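Local coordinates for response regulator receiver domain protein (CheY) (Rhodospirillum rubrum, PDB 3HEB), which probably acts as a phosphorylation-controlled receiver domain of two-component signalling, taking a phosphoryl group on an aspartate, at residues K22-A27 with R130-F135. Sequence-based numbering, arbitrary orientation.
Sequences KNIRRA and RQLGLF
R130 reaches across to helix 14-26 and lays its guanidinium beside the amide of N23 and the aliphatic chain of R26. With CG anti to the backbone N (chi1 -169°) and a bend at chi3, the chain brings NH2 within 2.6 Å of N23 OD1. NH2 donates a bent hydrogen bond there, coming in nearly along the C=O axis, while the oxygen sits at the guanidinium edge, tilted out of its plane. The other end of the N23 amide is tied back by ND2 to L19 O, which should hold OD1 turned to its partner. R26 and R130 meet obliquely, R26 NE only 3.3 Å from R130 NH2, a close approach of like charges. A leucine in place of R130 offers no N-H, and N23 OD1 would probably be left without this donor and R26 CD without the group packed on it. The contact joins the first and last helices of the CheY-like (βα)5 receiver fold, which cover the same face of the parallel sheet and cross here at -51°, their axes 7.6 Å apart. Having no CB, G133 lets A27 CB come within 4.0 Å of its C, and I24 CD1 packs 4.0 Å from G133 CA. L134 flanks A27, its CG 4.1 Å from A27 CB, and on the dimer side packs against Q131 of the second subunit.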
ATOM      1  N   LYS A  22     -16.212  -1.021 -13.106  1.00 18.16           N
ATOM      2  CA  LYS A  22     -16.102  -0.356 -14.395  1.00 18.76           C
ATOM      3  C   LYS A  22     -15.009   0.683 -14.423  1.00 18.25           C
ATOM      4  O   LYS A  22     -14.450   0.969 -15.475  1.00 20.26           O
ATOM      5  CB  LYS A  22     -17.433   0.281 -14.804  1.00 21.27           C
ATOM      6  CG  LYS A  22     -17.906   1.418 -13.928  1.00 24.82           C
ATOM      7  CD  LYS A  22     -19.273   1.929 -14.389  1.00 27.95           C
ATOM      8  CE  LYS A  22     -19.266   2.251 -15.880  1.00 29.00           C
ATOM      9  NZ  LYS A  22     -18.098   3.105 -16.243  1.00 30.52           N
ATOM     10  N   ASN A  23     -14.685   1.249 -13.273  1.00 17.35           N
ATOM     11  CA  ASN A  23     -13.641   2.248 -13.264  1.00 15.96           C
ATOM     12  C   ASN A  23     -12.269   1.606 -13.265  1.00 15.43           C
ATOM     13  O   ASN A  23     -11.285   2.231 -13.651  1.00 14.12           O
ATOM     14  CB  ASN A  23     -13.838   3.198 -12.093  1.00 15.69           C
ATOM     15  CG  ASN A  23     -14.877   4.254 -12.402  1.00 16.37           C
ATOM     16  OD1 ASN A  23     -14.612   5.184 -13.164  1.00 18.70           O
ATOM     17  ND2 ASN A  23     -16.069   4.105 -11.841  1.00 15.22           N
ATOM     18  N   ILE A  24     -12.203   0.346 -12.858  1.00 14.99           N
ATOM     19  CA  ILE A  24     -10.935  -0.356 -12.883  1.00 15.72           C
ATOM     20  C   ILE A  24     -10.650  -0.646 -14.358  1.00 16.86           C
ATOM     21  O   ILE A  24      -9.499  -0.568 -14.809  1.00 16.14           O
ATOM     22  CB  ILE A  24     -11.002  -1.682 -12.100  1.00 15.61           C
ATOM     23  CG1 ILE A  24     -11.127  -1.394 -10.603  1.00 15.20           C
ATOM     24  CG2 ILE A  24      -9.762  -2.521 -12.377  1.00 14.34           C
ATOM     25  CD1 ILE A  24      -9.996  -0.572 -10.045  1.00 15.07           C
ATOM     26  N   ARG A  25     -11.705  -0.982 -15.099  1.00 15.66           N
ATOM     27  CA  ARG A  25     -11.576  -1.270 -16.525  1.00 16.22           C
ATOM     28  C   ARG A  25     -11.274   0.033 -17.221  1.00 17.52           C
ATOM     29  O   ARG A  25     -10.497   0.076 -18.167  1.00 18.19           O
ATOM     30  CB  ARG A  25     -12.874  -1.841 -17.101  1.00 14.03           C
ATOM     31  CG  ARG A  25     -13.376  -3.078 -16.409  1.00 16.28           C
ATOM     32  CD  ARG A  25     -12.241  -4.052 -16.162  1.00 15.67           C
ATOM     33  NE  ARG A  25     -12.722  -5.342 -15.683  1.00 14.61           N
ATOM     34  CZ  ARG A  25     -11.932  -6.327 -15.269  1.00 14.19           C
ATOM     35  NH1 ARG A  25     -10.616  -6.168 -15.261  1.00 13.25           N
ATOM     36  NH2 ARG A  25     -12.460  -7.490 -14.909  1.00 14.38           N
ATOM     37  N   ARG A  26     -11.898   1.100 -16.735  1.00 19.70           N
ATOM     38  CA  ARG A  26     -11.708   2.428 -17.303  1.00 22.10           C
ATOM     39  C   ARG A  26     -10.226   2.778 -17.284  1.00 20.89           C
ATOM     40  O   ARG A  26      -9.736   3.475 -18.165  1.00 23.15           O
ATOM     41  CB  ARG A  26     -12.487   3.453 -16.481  1.00 25.92           C
ATOM     42  CG  ARG A  26     -13.088   4.605 -17.281  1.00 32.46           C
ATOM     43  CD  ARG A  26     -13.740   5.618 -16.333  1.00 38.17           C
ATOM     44  NE  ARG A  26     -14.717   6.486 -16.989  1.00 41.84           N
ATOM     45  CZ  ARG A  26     -15.855   6.061 -17.530  1.00 44.02           C
ATOM     46  NH1 ARG A  26     -16.172   4.770 -17.500  1.00 42.90           N
ATOM     47  NH2 ARG A  26     -16.683   6.931 -18.098  1.00 45.11           N
ATOM     48  N   ALA A  27      -9.521   2.280 -16.275  1.00 18.98           N
ATOM     49  CA  ALA A  27      -8.097   2.545 -16.114  1.00 18.06           C
ATOM     50  C   ALA A  27      -7.226   1.654 -16.999  1.00 18.11           C
ATOM     51  O   ALA A  27      -5.998   1.764 -16.987  1.00 18.67           O
ATOM     52  CB  ALA A  27      -7.709   2.372 -14.652  1.00 17.30           C
ATOM     53  N   ARG A 130     -10.328   4.834 -10.544  1.00 14.47           N
ATOM     54  CA  ARG A 130      -9.572   4.872 -11.782  1.00 16.66           C
ATOM     55  C   ARG A 130      -8.113   5.056 -11.357  1.00 15.94           C
ATOM     56  O   ARG A 130      -7.203   4.387 -11.856  1.00 15.33           O
ATOM     57  CB  ARG A 130     -10.065   6.060 -12.597  1.00 19.06           C
ATOM     58  CG  ARG A 130      -9.617   6.153 -14.029  1.00 24.66           C
ATOM     59  CD  ARG A 130     -10.423   7.293 -14.672  1.00 27.16           C
ATOM     60  NE  ARG A 130     -11.857   7.052 -14.514  1.00 29.17           N
ATOM     61  CZ  ARG A 130     -12.750   7.958 -14.119  1.00 29.18           C
ATOM     62  NH1 ARG A 130     -12.382   9.201 -13.830  1.00 30.01           N
ATOM     63  NH2 ARG A 130     -14.020   7.613 -14.003  1.00 29.60           N
ATOM     64  N   GLN A 131      -7.905   5.954 -10.400  1.00 14.73           N
ATOM     65  CA  GLN A 131      -6.574   6.233  -9.885  1.00 14.53           C
ATOM     66  C   GLN A 131      -5.989   4.986  -9.226  1.00 14.51           C
ATOM     67  O   GLN A 131      -4.790   4.734  -9.321  1.00 14.91           O
ATOM     68  CB  GLN A 131      -6.635   7.382  -8.885  1.00 15.75           C
ATOM     69  CG  GLN A 131      -5.531   8.389  -9.058  1.00 19.39           C
ATOM     70  CD  GLN A 131      -5.327   8.768 -10.519  1.00 20.79           C
ATOM     71  OE1 GLN A 131      -4.373   8.317 -11.158  1.00 22.35           O
ATOM     72  NE2 GLN A 131      -6.234   9.587 -11.055  1.00 21.75           N
ATOM     73  N   LEU A 132      -6.848   4.216  -8.563  1.00 14.16           N
ATOM     74  CA  LEU A 132      -6.461   2.969  -7.895  1.00 14.46           C
ATOM     75  C   LEU A 132      -6.023   1.935  -8.961  1.00 14.41           C
ATOM     76  O   LEU A 132      -5.035   1.210  -8.786  1.00 14.71           O
ATOM     77  CB  LEU A 132      -7.669   2.422  -7.117  1.00 16.51           C
ATOM     78  CG  LEU A 132      -7.552   1.332  -6.036  1.00 17.77           C
ATOM     79  CD1 LEU A 132      -8.867   0.568  -5.970  1.00 16.41           C
ATOM     80  CD2 LEU A 132      -6.438   0.375  -6.340  1.00 17.73           C
ATOM     81  N   GLY A 133      -6.777   1.878 -10.058  1.00 12.62           N
ATOM     82  CA  GLY A 133      -6.471   0.951 -11.136  1.00 11.96           C
ATOM     83  C   GLY A 133      -5.152   1.279 -11.809  1.00 12.70           C
ATOM     84  O   GLY A 133      -4.381   0.382 -12.134  1.00 14.39           O
ATOM     85  N   LEU A 134      -4.886   2.563 -12.017  1.00 11.82           N
ATOM     86  CA  LEU A 134      -3.642   2.991 -12.641  1.00 12.09           C
ATOM     87  C   LEU A 134      -2.445   2.618 -11.779  1.00 13.40           C
ATOM     88  O   LEU A 134      -1.442   2.136 -12.287  1.00 14.96           O
ATOM     89  CB  LEU A 134      -3.657   4.505 -12.873  1.00 10.98           C
ATOM     90  CG  LEU A 134      -4.592   4.944 -14.000  1.00 14.00           C
ATOM     91  CD1 LEU A 134      -4.681   6.459 -14.062  1.00 12.17           C
ATOM     92  CD2 LEU A 134      -4.071   4.364 -15.320  1.00 11.64           C
ATOM     93  N   PHE A 135      -2.559   2.848 -10.474  1.00 15.36           N
ATOM     94  CA  PHE A 135      -1.493   2.539  -9.526  1.00 16.50           C
ATOM     95  C   PHE A 135      -1.248   1.035  -9.476  1.00 16.93           C
ATOM     96  O   PHE A 135      -0.109   0.582  -9.436  1.00 17.11           O
ATOM     97  CB  PHE A 135      -1.879   3.033  -8.136  1.00 18.79           C
ATOM     98  CG  PHE A 135      -0.746   3.037  -7.165  1.00 19.10           C
ATOM     99  CD1 PHE A 135       0.379   3.829  -7.394  1.00 19.54           C
ATOM    100  CD2 PHE A 135      -0.806   2.269  -6.008  1.00 18.37           C
ATOM    101  CE1 PHE A 135       1.432   3.852  -6.475  1.00 19.95           C
ATOM    102  CE2 PHE A 135       0.235   2.283  -5.087  1.00 17.08           C
ATOM    103  CZ  PHE A 135       1.357   3.074  -5.318  1.00 17.71           C
TER